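Local coordinates for protein D-mannose isomerase (Marinomonas mediterranea, PDB 5X32) that catalyses the reversible isomerisation of D-mannose to D-fructose and, less efficiently, that of D-lyxose to D-xylulose, at residues 80-83 / 84-88; 208-211 / 212-215; 261-264 / 265-269; 272-275 / 276-279; 324-327 / 328-331. One frame throughout, in Å; residues are numbered along the deposited sequence.

Overall arrangement
All five contacts are local, each within or at the end of a helix in the helical barrel of the N-acylglucosamine 2-epimerase family. Interaction 1 stands apart, its centre about 38 Å from that of interaction 4 and on the opposite side of the chain's centre. Interactions 3, 4 and 5 sit on or at the ends of successive helices, with centres about 13 Å (3 to 4) and about 12 Å (4 to 5) apart. Interactions 4 and 5 pack directly, Phe-279 CB lying 3.4 Å from Leu-324 CD1. Ala-211 of interaction 2 meets Lys-274 of interaction 4. Two histidines are probably the proton donors/acceptors: the side chain of Leu-278 is about 9 Å from that of His-251, that of Met-261 about 11 Å from that of His-380.

Interaction 1 of 5, residues 80-83 / 84-88; sequences HGIQ and YLRQR
Gln-83 and Gln-87 lie one turn apart on helix 72-89 and meet chiefly where the later side chain passes the earlier carbonyl. Gln-87 N donates to Gln-83 O at 2.9 Å, and Gln-87 CG comes up beside the same oxygen, 3.2 Å from Gln-83 O. Each glutamine keeps CG next to its own backbone N (chi1 -75° for Gln-83, -51° for Gln-87) and is extended beyond it, which brings Gln-87 NE2 to 4.2 Å from Gln-83 CB, against the aliphatic base rather than the other amide. Ile-82 makes a parallel pairing with Arg-86: the two side chains run alongside each other, Ile-82 CG2 touching Arg-86 CG at 4.1 Å, while Ile-82 O takes the Arg-86 N-H at 3.0 Å. Arg-86 then bends at chi3, and its guanidinium makes a cation-pi contact with Trp-136. Tyr-84 is tied back through its N to His-80 O at 3.0 Å, with an N-H...O angle of 163°. Its ring is overlaid toward the rim of one face by Arg-88 CB, 3.8 Å above the plane, where the helix widens into a pi-type turn. In the helical barrel, Ile-82 and Leu-85 pack on Ile-59 of helix 52-69; toward helix 112-127 they meet Ala-125 and Tyr-122 respectively, and Tyr-84 and Arg-88 both touch Leu-100 of strand 99-101.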
loop_
_atom_site.group_PDB
_atom_site.type_symbol
_atom_site.label_atom_id
_atom_site.label_comp_id
_atom_site.label_asym_id
_atom_site.label_seq_id
_atom_site.Cartn_x
_atom_site.Cartn_y
_atom_site.Cartn_z
ATOM N N HIS A 80 18.003 -10.872 -2.444
ATOM C CA HIS A 80 17.698 -11.987 -1.567
ATOM C C HIS A 80 16.172 -12.203 -1.522
ATOM O O HIS A 80 15.666 -13.334 -1.676
ATOM C CB HIS A 80 18.281 -11.715 -0.182
ATOM C CG HIS A 80 17.976 -12.772 0.828
ATOM N ND1 HIS A 80 17.916 -12.510 2.181
ATOM C CD2 HIS A 80 17.703 -14.090 0.689
ATOM C CE1 HIS A 80 17.620 -13.618 2.833
ATOM N NE2 HIS A 80 17.489 -14.593 1.952
ATOM N N GLY A 81 15.442 -11.095 -1.398
ATOM C CA GLY A 81 13.995 -11.139 -1.376
ATOM C C GLY A 81 13.396 -11.681 -2.649
ATOM O O GLY A 81 12.512 -12.534 -2.600
ATOM N N ILE A 82 13.897 -11.212 -3.789
ATOM C CA ILE A 82 13.422 -11.696 -5.079
ATOM C C ILE A 82 13.642 -13.209 -5.204
ATOM O O ILE A 82 12.777 -13.940 -5.705
ATOM C CB ILE A 82 14.130 -10.993 -6.235
ATOM C CG1 ILE A 82 13.855 -9.497 -6.213
ATOM C CG2 ILE A 82 13.631 -11.546 -7.550
ATOM C CD1 ILE A 82 12.422 -9.161 -6.581
ATOM N N GLN A 83 14.787 -13.679 -4.721
ATOM C CA GLN A 83 15.086 -15.104 -4.777
ATOM C C GLN A 83 14.042 -15.875 -3.987
ATOM O O GLN A 83 13.472 -16.852 -4.485
ATOM C CB GLN A 83 16.495 -15.386 -4.246
ATOM C CG GLN A 83 17.587 -14.998 -5.218
ATOM C CD GLN A 83 18.966 -15.053 -4.596
ATOM O OE1 GLN A 83 19.147 -15.576 -3.493
ATOM N NE2 GLN A 83 19.953 -14.498 -5.298
ATOM N N TYR A 84 13.757 -15.419 -2.771
ATOM C CA TYR A 84 12.744 -16.104 -1.964
ATOM C C TYR A 84 11.379 -16.070 -2.645
ATOM O O TYR A 84 10.584 -17.011 -2.545
ATOM C CB TYR A 84 12.611 -15.459 -0.607
ATOM C CG TYR A 84 11.766 -16.242 0.359
ATOM C CD1 TYR A 84 12.262 -17.368 0.989
ATOM C CD2 TYR A 84 10.443 -15.875 0.603
ATOM C CE1 TYR A 84 11.485 -18.080 1.883
ATOM C CE2 TYR A 84 9.657 -16.584 1.485
ATOM C CZ TYR A 84 10.180 -17.684 2.125
ATOM O OH TYR A 84 9.388 -18.391 3.002
ATOM N N LEU A 85 11.098 -14.962 -3.313
ATOM C CA LEU A 85 9.812 -14.807 -3.957
ATOM C C LEU A 85 9.664 -15.888 -5.006
ATOM O O LEU A 85 8.667 -16.611 -5.034
ATOM C CB LEU A 85 9.674 -13.410 -4.577
ATOM C CG LEU A 85 8.369 -13.141 -5.328
ATOM C CD1 LEU A 85 7.153 -13.349 -4.434
ATOM C CD2 LEU A 85 8.366 -11.726 -5.892
ATOM N N ARG A 86 10.697 -16.041 -5.827
ATOM C CA ARG A 86 10.582 -16.890 -7.007
ATOM C C ARG A 86 10.790 -18.380 -6.740
ATOM O O ARG A 86 10.229 -19.222 -7.437
ATOM C CB ARG A 86 11.576 -16.426 -8.058
ATOM C CG ARG A 86 11.486 -14.957 -8.358
ATOM C CD ARG A 86 11.915 -14.712 -9.762
ATOM N NE ARG A 86 10.933 -15.284 -10.663
ATOM C CZ ARG A 86 11.235 -15.871 -11.808
ATOM N NH1 ARG A 86 12.509 -15.977 -12.178
ATOM N NH2 ARG A 86 10.264 -16.366 -12.563
ATOM N N GLN A 87 11.564 -18.717 -5.724
ATOM C CA GLN A 87 11.869 -20.129 -5.491
ATOM C C GLN A 87 10.967 -20.785 -4.460
ATOM O O GLN A 87 10.771 -22.005 -4.485
ATOM C CB GLN A 87 13.332 -20.277 -5.091
ATOM C CG GLN A 87 14.238 -19.556 -6.071
ATOM C CD GLN A 87 15.690 -19.556 -5.662
ATOM O OE1 GLN A 87 16.055 -20.062 -4.595
ATOM N NE2 GLN A 87 16.534 -18.963 -6.504
ATOM N N ARG A 88 10.419 -19.979 -3.556
ATOM C CA ARG A 88 9.593 -20.517 -2.489
ATOM C C ARG A 88 8.129 -20.176 -2.714
ATOM O O ARG A 88 7.261 -21.040 -2.530
ATOM C CB ARG A 88 10.066 -19.998 -1.131
ATOM C CG ARG A 88 9.282 -20.549 0.023
ATOM C CD ARG A 88 9.152 -22.033 -0.083
ATOM N NE ARG A 88 8.448 -22.622 1.046
ATOM C CZ ARG A 88 7.169 -22.965 0.985
ATOM N NH1 ARG A 88 6.500 -22.768 -0.147
ATOM N NH2 ARG A 88 6.563 -23.509 2.034
#

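Interaction 2 of 5, residues 208-211 / 212-215; sequences QKQA and SLSN
Ser-212 grips the carbonyl of Gln-208 twice at the C-terminal end of helix 193-212. Its hydroxyl OG donates to Gln-208 O at 2.8 Å and its backbone N reaches Gln-208 O at 3.0 Å, the two arriving from opposite faces of the carbonyl plane. The hydroxyl can double back in this way because it sits beside its own backbone N (chi1 -64°), and it stands well above the carbonyl plane instead of meeting a lone pair. As the helix runs out, the next bonds run from residue i to i-3, as in a 3-10 turn: Leu-213 N makes a weak one to Gln-210 O at 3.4 Å, and Ser-214 N a straighter one to Ala-211 O at 2.9 Å, with an N-H...O angle of 166°. Beside these backbone bonds Gln-210 and Leu-213 lie side by side; a bend at chi2 (-50°) of the glutamine sets its NE2 3.4 Å from Leu-213 CD1. Farther out, Gln-210 NE2 is held by the Trp-227 carbonyl, Ser-214 OG bonds Glu-218 O, and Lys-209 NZ bonds His-153 O, while Leu-213 leans on Ile-229. The chemistry is that of a helix terminus partly satisfied from within: Gln-208 O, with two donors, and Ala-211 O are well bonded, whereas Lys-209 O and Gln-210 O take only weak bonds, from Ser-212 N and Leu-213 N.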
loop_
_atom_site.group_PDB
_atom_site.type_symbol
_atom_site.label_atom_id
_atom_site.label_comp_id
_atom_site.label_asym_id
_atom_site.label_seq_id
_atom_site.Cartn_x
_atom_site.Cartn_y
_atom_site.Cartn_z
ATOM N N GLN A 208 -14.802 6.544 -10.422
ATOM C CA GLN A 208 -16.014 7.118 -10.991
ATOM C C GLN A 208 -17.180 6.151 -10.936
ATOM O O GLN A 208 -18.128 6.376 -10.180
ATOM C CB GLN A 208 -15.772 7.589 -12.415
ATOM C CG GLN A 208 -15.127 8.926 -12.381
ATOM C CD GLN A 208 -15.087 9.636 -13.710
ATOM O OE1 GLN A 208 -14.909 9.018 -14.742
ATOM N NE2 GLN A 208 -15.249 10.966 -13.679
ATOM N N LYS A 209 -17.083 5.053 -11.688
ATOM C CA LYS A 209 -18.227 4.163 -11.821
ATOM C C LYS A 209 -18.610 3.547 -10.490
ATOM O O LYS A 209 -19.716 3.779 -10.005
ATOM C CB LYS A 209 -17.973 3.044 -12.807
ATOM C CG LYS A 209 -19.180 2.117 -12.887
ATOM C CD LYS A 209 -19.081 1.158 -14.057
ATOM C CE LYS A 209 -17.824 0.277 -13.989
ATOM N NZ LYS A 209 -18.096 -1.112 -14.452
ATOM N N GLN A 210 -17.710 2.771 -9.893
ATOM C CA GLN A 210 -18.048 2.110 -8.632
ATOM C C GLN A 210 -18.352 3.089 -7.504
ATOM O O GLN A 210 -19.162 2.785 -6.629
ATOM C CB GLN A 210 -16.938 1.151 -8.206
ATOM C CG GLN A 210 -16.765 0.003 -9.169
ATOM C CD GLN A 210 -18.083 -0.669 -9.482
ATOM O OE1 GLN A 210 -18.473 -0.763 -10.636
ATOM N NE2 GLN A 210 -18.771 -1.154 -8.455
ATOM N N ALA A 211 -17.709 4.252 -7.519
ATOM C CA ALA A 211 -17.976 5.274 -6.509
ATOM C C ALA A 211 -19.403 5.823 -6.585
ATOM O O ALA A 211 -20.053 6.002 -5.552
ATOM C CB ALA A 211 -16.973 6.406 -6.637
ATOM N N SER A 212 -19.904 6.039 -7.801
ATOM C CA SER A 212 -21.237 6.632 -8.011
ATOM C C SER A 212 -22.343 5.840 -7.342
ATOM O O SER A 212 -23.403 6.381 -7.043
ATOM C CB SER A 212 -21.563 6.733 -9.502
ATOM O OG SER A 212 -20.686 7.606 -10.188
ATOM N N LEU A 213 -22.067 4.564 -7.085
ATOM C CA LEU A 213 -23.034 3.639 -6.508
ATOM C C LEU A 213 -23.300 3.954 -5.071
ATOM O O LEU A 213 -24.201 3.377 -4.461
ATOM C CB LEU A 213 -22.533 2.206 -6.622
ATOM C CG LEU A 213 -22.385 1.732 -8.064
ATOM C CD1 LEU A 213 -21.741 0.359 -8.114
ATOM C CD2 LEU A 213 -23.765 1.709 -8.705
ATOM N N SER A 214 -22.459 4.801 -4.498
ATOM C CA SER A 214 -22.709 5.247 -3.151
ATOM C C SER A 214 -23.268 6.667 -3.088
ATOM O O SER A 214 -22.900 7.569 -3.891
ATOM C CB SER A 214 -21.426 5.149 -2.305
ATOM O OG SER A 214 -20.729 6.387 -2.242
ATOM N N ASN A 215 -24.102 6.844 -2.067
ATOM C CA ASN A 215 -24.635 8.128 -1.612
ATOM C C ASN A 215 -23.634 9.289 -1.675
ATOM O O ASN A 215 -23.834 10.273 -2.410
ATOM C CB ASN A 215 -25.090 7.896 -0.158
ATOM C CG ASN A 215 -26.379 7.071 -0.055
ATOM O OD1 ASN A 215 -26.401 5.960 0.481
ATOM N ND2 ASN A 215 -27.504 7.727 -0.385
#

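Interaction 3 of 5, residues 261-264 / 265-269; sequences MLDK and RSPEN
Ser-266 N donates to Leu-262 O at 2.8 Å, a nearly straight bond (169°) that closes the C-terminal turn of helix 249-265, where the chain crosses to helix 271-286 in the helical barrel. The same carbonyl also receives a weak bond from Arg-265 N at 3.0 Å, whose other weak acceptor is Met-261 O at 3.4 Å. Past the turn Asp-263 takes over as acceptor. Its CG lies anti to the backbone N (chi1 -162°), which swings the carboxylate toward the departing chain, and OD1 accepts a long, weak bond from Glu-268 N at 3.4 Å. Pro-267, which has no N-H to offer, lies beside the same carboxylate, its CB 3.5 Å from Asp-263 OD1. Glu-268 and Arg-265 find partners on other helices: Glu-268 OE1 forms a salt bridge with Lys-200, which also bonds Ser-266 OG, and Arg-265 NH1 pairs with Asp-188. That second salt bridge probably eases the crowding of positive charge round Arg-265, where Lys-264 NZ lies 4.4 Å from Arg-265 NH1. Leu-262 packs on helix 193-212 through Leu-196 and Ala-203. Arg-265 runs extended from CG to NE alongside Met-261, pointing the same way, and the methionine's methyl CE meets the guanidinium at its edge, in the plane, 3.7 Å from Arg-265 NH2.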
loop_
_atom_site.group_PDB
_atom_site.type_symbol
_atom_site.label_atom_id
_atom_site.label_comp_id
_atom_site.label_asym_id
_atom_site.label_seq_id
_atom_site.Cartn_x
_atom_site.Cartn_y
_atom_site.Cartn_z
ATOM N N MET A 261 -1.116 11.103 -8.787
ATOM C CA MET A 261 0.019 10.450 -9.410
ATOM C C MET A 261 -0.266 10.138 -10.904
ATOM O O MET A 261 0.597 10.306 -11.761
ATOM C CB MET A 261 0.356 9.194 -8.626
ATOM C CG MET A 261 1.025 9.449 -7.287
ATOM S SD MET A 261 1.358 7.889 -6.436
ATOM C CE MET A 261 2.538 7.105 -7.547
ATOM N N LEU A 262 -1.487 9.718 -11.206
ATOM C CA LEU A 262 -1.900 9.478 -12.577
ATOM C C LEU A 262 -2.024 10.798 -13.331
ATOM O O LEU A 262 -1.714 10.889 -14.510
ATOM C CB LEU A 262 -3.235 8.751 -12.593
ATOM C CG LEU A 262 -3.132 7.250 -12.381
ATOM C CD1 LEU A 262 -4.522 6.665 -12.373
ATOM C CD2 LEU A 262 -2.263 6.604 -13.451
ATOM N N ASP A 263 -2.456 11.837 -12.631
ATOM C CA ASP A 263 -2.649 13.138 -13.243
ATOM C C ASP A 263 -1.313 13.741 -13.649
ATOM O O ASP A 263 -1.277 14.650 -14.484
ATOM C CB ASP A 263 -3.406 14.083 -12.310
ATOM C CG ASP A 263 -3.989 15.269 -13.046
ATOM O OD1 ASP A 263 -3.996 15.240 -14.296
ATOM O OD2 ASP A 263 -4.484 16.201 -12.381
ATOM N N LYS A 264 -0.208 13.282 -13.057
ATOM C CA LYS A 264 1.055 13.830 -13.538
ATOM C C LYS A 264 1.598 12.977 -14.673
ATOM O O LYS A 264 2.310 13.478 -15.537
ATOM C CB LYS A 264 2.088 13.902 -12.404
ATOM C CG LYS A 264 3.586 13.605 -12.763
ATOM C CD LYS A 264 4.293 14.463 -13.833
ATOM C CE LYS A 264 5.813 14.293 -13.747
ATOM N NZ LYS A 264 6.244 12.832 -13.918
ATOM N N ARG A 265 1.183 11.724 -14.756
ATOM C CA ARG A 265 1.687 10.879 -15.830
ATOM C C ARG A 265 0.872 11.028 -17.100
ATOM O O ARG A 265 1.417 11.252 -18.180
ATOM C CB ARG A 265 1.719 9.420 -15.382
ATOM C CG ARG A 265 2.381 9.268 -14.049
ATOM C CD ARG A 265 2.655 7.830 -13.658
ATOM N NE ARG A 265 3.097 7.766 -12.271
ATOM C CZ ARG A 265 4.251 8.242 -11.818
ATOM N NH1 ARG A 265 5.109 8.826 -12.642
ATOM N NH2 ARG A 265 4.553 8.132 -10.531
ATOM N N SER A 266 -0.439 10.933 -16.968
ATOM C CA SER A 266 -1.320 11.000 -18.117
ATOM C C SER A 266 -2.585 11.733 -17.689
ATOM O O SER A 266 -3.559 11.105 -17.263
ATOM C CB SER A 266 -1.603 9.579 -18.623
ATOM O OG SER A 266 -2.527 9.540 -19.692
ATOM N N PRO A 267 -2.556 13.078 -17.770
ATOM C CA PRO A 267 -3.574 13.984 -17.201
ATOM C C PRO A 267 -5.015 13.738 -17.647
ATOM O O PRO A 267 -5.259 13.215 -18.724
ATOM C CB PRO A 267 -3.119 15.370 -17.656
ATOM C CG PRO A 267 -1.713 15.234 -18.102
ATOM C CD PRO A 267 -1.447 13.799 -18.424
ATOM N N GLU A 268 -5.952 14.133 -16.794
ATOM C CA GLU A 268 -7.379 13.921 -16.993
ATOM C C GLU A 268 -8.119 14.931 -16.121
ATOM O O GLU A 268 -7.824 15.042 -14.927
ATOM C CB GLU A 268 -7.783 12.498 -16.618
ATOM C CG GLU A 268 -8.711 11.827 -17.610
ATOM C CD GLU A 268 -7.955 11.191 -18.766
ATOM O OE1 GLU A 268 -7.095 10.320 -18.520
ATOM O OE2 GLU A 268 -8.212 11.562 -19.925
ATOM N N ASN A 269 -9.080 15.658 -16.691
ATOM C CA ASN A 269 -9.583 16.842 -16.010
ATOM C C ASN A 269 -10.464 16.557 -14.775
ATOM O O ASN A 269 -10.783 17.483 -14.026
ATOM C CB ASN A 269 -10.313 17.786 -16.992
ATOM C CG ASN A 269 -11.593 17.199 -17.580
ATOM O OD1 ASN A 269 -12.175 16.250 -17.044
ATOM N ND2 ASN A 269 -12.076 17.817 -18.664
#

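Interaction 4 of 5, residues 272-275 / 276-279; sequences LPKA and KYLF
Lys-274 and Leu-278 sit one turn apart on helix 271-286, a regular alpha-helix of the barrel whose buried side faces helices 249-265 and 311-328. Four i to i-4 bonds hold the backbone: Lys-276 N donates to Leu-272 O, Tyr-277 N to Pro-273 O, Leu-278 N to Lys-274 O and Phe-279 N to Ala-275 O. The third, from Leu-278 N to Lys-274 O, measures 2.9 Å and is nearly straight at 174°. Apolar contact is made by Leu-278, whose CD1 meets Lys-274 CG at 4.2 Å, the two side chains crossing at a slant. Leu-272 and Ala-275 lean on Leu-260 of helix 249-265, and Phe-279 packs among Ala-320, Ala-321 and Leu-324 of helix 311-328. The polar ends reach the loop after helix 193-212: Lys-274 NZ bonds the Asn-217 carbonyl and Tyr-277 OH that of Ser-216, two ties to neighbouring residues of one loop. The lysine, bent at chi2 (62°), sets its ammonium oblique to the tyrosine ring, with Lys-274 NZ 4.2 Å from Tyr-277 CD1.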
loop_
_atom_site.group_PDB
_atom_site.type_symbol
_atom_site.label_atom_id
_atom_site.label_comp_id
_atom_site.label_asym_id
_atom_site.label_seq_id
_atom_site.Cartn_x
_atom_site.Cartn_y
_atom_site.Cartn_z
ATOM N N LEU A 272 -8.052 15.815 -10.405
ATOM C CA LEU A 272 -7.843 16.722 -9.283
ATOM C C LEU A 272 -9.125 17.046 -8.518
ATOM O O LEU A 272 -9.105 17.022 -7.297
ATOM C CB LEU A 272 -7.170 18.009 -9.753
ATOM C CG LEU A 272 -6.844 18.980 -8.628
ATOM C CD1 LEU A 272 -5.911 18.298 -7.637
ATOM C CD2 LEU A 272 -6.174 20.211 -9.195
ATOM N N PRO A 273 -10.241 17.367 -9.212
ATOM C CA PRO A 273 -11.448 17.572 -8.404
ATOM C C PRO A 273 -11.884 16.326 -7.619
ATOM O O PRO A 273 -12.418 16.457 -6.513
ATOM C CB PRO A 273 -12.510 17.953 -9.439
ATOM C CG PRO A 273 -11.741 18.551 -10.540
ATOM C CD PRO A 273 -10.435 17.833 -10.599
ATOM N N LYS A 274 -11.696 15.138 -8.182
ATOM C CA LYS A 274 -12.103 13.935 -7.466
ATOM C C LYS A 274 -11.178 13.684 -6.259
ATOM O O LYS A 274 -11.662 13.405 -5.153
ATOM C CB LYS A 274 -12.146 12.733 -8.404
ATOM C CG LYS A 274 -12.743 11.490 -7.763
ATOM C CD LYS A 274 -14.212 11.702 -7.347
ATOM C CE LYS A 274 -14.919 10.372 -7.023
ATOM N NZ LYS A 274 -16.285 10.471 -6.410
ATOM N N ALA A 275 -9.864 13.789 -6.467
ATOM C CA ALA A 275 -8.895 13.696 -5.371
ATOM C C ALA A 275 -9.253 14.690 -4.258
ATOM O O ALA A 275 -9.257 14.365 -3.054
ATOM C CB ALA A 275 -7.461 13.942 -5.885
ATOM N N LYS A 276 -9.552 15.909 -4.688
ATOM C CA LYS A 276 -9.871 16.987 -3.786
ATOM C C LYS A 276 -11.122 16.607 -2.986
ATOM O O LYS A 276 -11.163 16.719 -1.754
ATOM C CB LYS A 276 -10.066 18.274 -4.589
ATOM C CG LYS A 276 -9.704 19.497 -3.828
ATOM C CD LYS A 276 -10.151 20.830 -4.431
ATOM C CE LYS A 276 -9.432 21.231 -5.708
ATOM N NZ LYS A 276 -9.658 22.715 -5.918
ATOM N N TYR A 277 -12.101 16.045 -3.684
ATOM C CA TYR A 277 -13.386 15.705 -3.068
ATOM C C TYR A 277 -13.272 14.578 -2.029
ATOM O O TYR A 277 -13.686 14.745 -0.869
ATOM C CB TYR A 277 -14.386 15.313 -4.161
ATOM C CG TYR A 277 -15.726 14.854 -3.645
ATOM C CD1 TYR A 277 -16.053 13.497 -3.578
ATOM C CD2 TYR A 277 -16.675 15.777 -3.237
ATOM C CE1 TYR A 277 -17.296 13.078 -3.106
ATOM C CE2 TYR A 277 -17.913 15.377 -2.769
ATOM C CZ TYR A 277 -18.224 14.035 -2.707
ATOM O OH TYR A 277 -19.466 13.679 -2.229
ATOM N N LEU A 278 -12.678 13.456 -2.454
ATOM C CA LEU A 278 -12.438 12.295 -1.598
ATOM C C LEU A 278 -11.632 12.681 -0.379
ATOM O O LEU A 278 -11.996 12.323 0.740
ATOM C CB LEU A 278 -11.722 11.183 -2.360
ATOM C CG LEU A 278 -12.578 10.493 -3.419
ATOM C CD1 LEU A 278 -11.752 9.506 -4.219
ATOM C CD2 LEU A 278 -13.747 9.790 -2.747
ATOM N N PHE A 279 -10.541 13.412 -0.572
ATOM C CA PHE A 279 -9.747 13.766 0.591
ATOM C C PHE A 279 -10.532 14.656 1.554
ATOM O O PHE A 279 -10.565 14.367 2.750
ATOM C CB PHE A 279 -8.458 14.477 0.192
ATOM C CG PHE A 279 -7.547 14.757 1.351
ATOM C CD1 PHE A 279 -6.507 13.887 1.658
ATOM C CD2 PHE A 279 -7.722 15.895 2.134
ATOM C CE1 PHE A 279 -5.662 14.143 2.737
ATOM C CE2 PHE A 279 -6.901 16.148 3.214
ATOM C CZ PHE A 279 -5.864 15.274 3.517
#

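Interaction 5 of 5, residues 324-327 / 328-331; sequences LYKA and TKDE
Tyr-325 has CG anti to its N (chi1 168°) and Glu-331 folds at chi2 (-82°); with these torsions the two side chains lie alongside each other, ring and carboxylate planes 79° apart, across the short linker between two consecutive helices of the barrel, 311-328 and 331-347. Tyr-325 OH donates to Glu-331 OE2 at 2.9 Å, reaching it from above the carboxylate plane. Asp-330 O sits at the ring edge, near its plane, 3.1 Å from Tyr-325 CD1. The first helix ends on Thr-328, whose OG1 stands between the backbone N and carbonyl carbon and donates to Leu-324 O at 2.7 Å. Lys-329, with positive phi, leaves the helix while its N still bonds Tyr-325 O at 2.8 Å. Asp-330 then serves as N-cap of the next helix, its OD1 accepting from Thr-332 N. Like charges approach at the surface, Lys-326 NZ lying 3.7 Å from Lys-329 NZ. Thr-328 packs on Leu-272 and Lys-276 of helix 271-286. Besides closing the end of helix 311-328 through Leu-324 O, the threonine hydroxyl forms an ST turn in the linker, Thr-328 OG1 accepting from Asp-330 N at 3.1 Å.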
loop_
_atom_site.group_PDB
_atom_site.type_symbol
_atom_site.label_atom_id
_atom_site.label_comp_id
_atom_site.label_asym_id
_atom_site.label_seq_id
_atom_site.Cartn_x
_atom_site.Cartn_y
_atom_site.Cartn_z
ATOM N N LEU A 324 -1.953 17.050 -2.848
ATOM C CA LEU A 324 -3.047 17.994 -2.989
ATOM C C LEU A 324 -2.555 19.420 -2.820
ATOM O O LEU A 324 -3.004 20.352 -3.509
ATOM C CB LEU A 324 -4.112 17.678 -1.952
ATOM C CG LEU A 324 -5.071 16.604 -2.428
ATOM C CD1 LEU A 324 -5.991 16.307 -1.290
ATOM C CD2 LEU A 324 -5.852 17.114 -3.653
ATOM N N TYR A 325 -1.598 19.583 -1.917
ATOM C CA TYR A 325 -1.089 20.906 -1.649
ATOM C C TYR A 325 -0.222 21.345 -2.827
ATOM O O TYR A 325 -0.263 22.515 -3.222
ATOM C CB TYR A 325 -0.323 20.949 -0.327
ATOM C CG TYR A 325 0.454 22.226 -0.164
ATOM C CD1 TYR A 325 -0.194 23.456 -0.080
ATOM C CD2 TYR A 325 1.839 22.211 -0.151
ATOM C CE1 TYR A 325 0.522 24.634 0.039
ATOM C CE2 TYR A 325 2.556 23.374 -0.033
ATOM C CZ TYR A 325 1.901 24.583 0.062
ATOM O OH TYR A 325 2.635 25.741 0.179
ATOM N N LYS A 326 0.545 20.421 -3.414
ATOM C CA LYS A 326 1.337 20.803 -4.584
ATOM C C LYS A 326 0.427 21.144 -5.763
ATOM O O LYS A 326 0.701 22.075 -6.519
ATOM C CB LYS A 326 2.330 19.715 -4.990
ATOM C CG LYS A 326 3.299 19.318 -3.904
ATOM C CD LYS A 326 4.151 20.502 -3.461
ATOM C CE LYS A 326 5.154 20.929 -4.516
ATOM N NZ LYS A 326 5.931 22.111 -4.034
ATOM N N ALA A 327 -0.654 20.387 -5.907
ATOM C CA ALA A 327 -1.580 20.542 -7.025
ATOM C C ALA A 327 -2.405 21.822 -6.963
ATOM O O ALA A 327 -2.719 22.409 -7.989
ATOM C CB ALA A 327 -2.514 19.355 -7.073
ATOM N N THR A 328 -2.705 22.289 -5.762
ATOM C CA THR A 328 -3.679 23.359 -5.630
ATOM C C THR A 328 -3.100 24.620 -5.013
ATOM O O THR A 328 -3.622 25.714 -5.241
ATOM C CB THR A 328 -4.865 22.899 -4.770
ATOM O OG1 THR A 328 -4.396 22.608 -3.445
ATOM C CG2 THR A 328 -5.489 21.641 -5.359
ATOM N N LYS A 329 -2.024 24.446 -4.239
ATOM C CA LYS A 329 -1.398 25.501 -3.432
ATOM C C LYS A 329 -2.364 26.013 -2.382
ATOM O O LYS A 329 -2.120 27.014 -1.725
ATOM C CB LYS A 329 -0.875 26.640 -4.298
ATOM C CG LYS A 329 0.115 26.184 -5.360
ATOM C CD LYS A 329 1.409 25.603 -4.762
ATOM C CE LYS A 329 2.392 25.166 -5.863
ATOM N NZ LYS A 329 3.741 24.800 -5.342
ATOM N N ASP A 330 -3.465 25.307 -2.219
ATOM C CA ASP A 330 -4.355 25.571 -1.114
ATOM C C ASP A 330 -3.600 25.244 0.178
ATOM O O ASP A 330 -3.216 24.092 0.387
ATOM C CB ASP A 330 -5.636 24.739 -1.257
ATOM C CG ASP A 330 -6.646 25.026 -0.165
ATOM O OD1 ASP A 330 -6.303 25.715 0.824
ATOM O OD2 ASP A 330 -7.789 24.522 -0.275
ATOM N N GLU A 331 -3.441 26.232 1.061
ATOM C CA GLU A 331 -2.662 26.038 2.292
ATOM C C GLU A 331 -3.391 25.179 3.309
ATOM O O GLU A 331 -2.804 24.727 4.300
ATOM C CB GLU A 331 -2.301 27.374 2.926
ATOM C CG GLU A 331 -1.193 28.083 2.193
ATOM C CD GLU A 331 0.163 27.574 2.599
ATOM O OE1 GLU A 331 0.305 27.172 3.777
ATOM O OE2 GLU A 331 1.077 27.547 1.740
#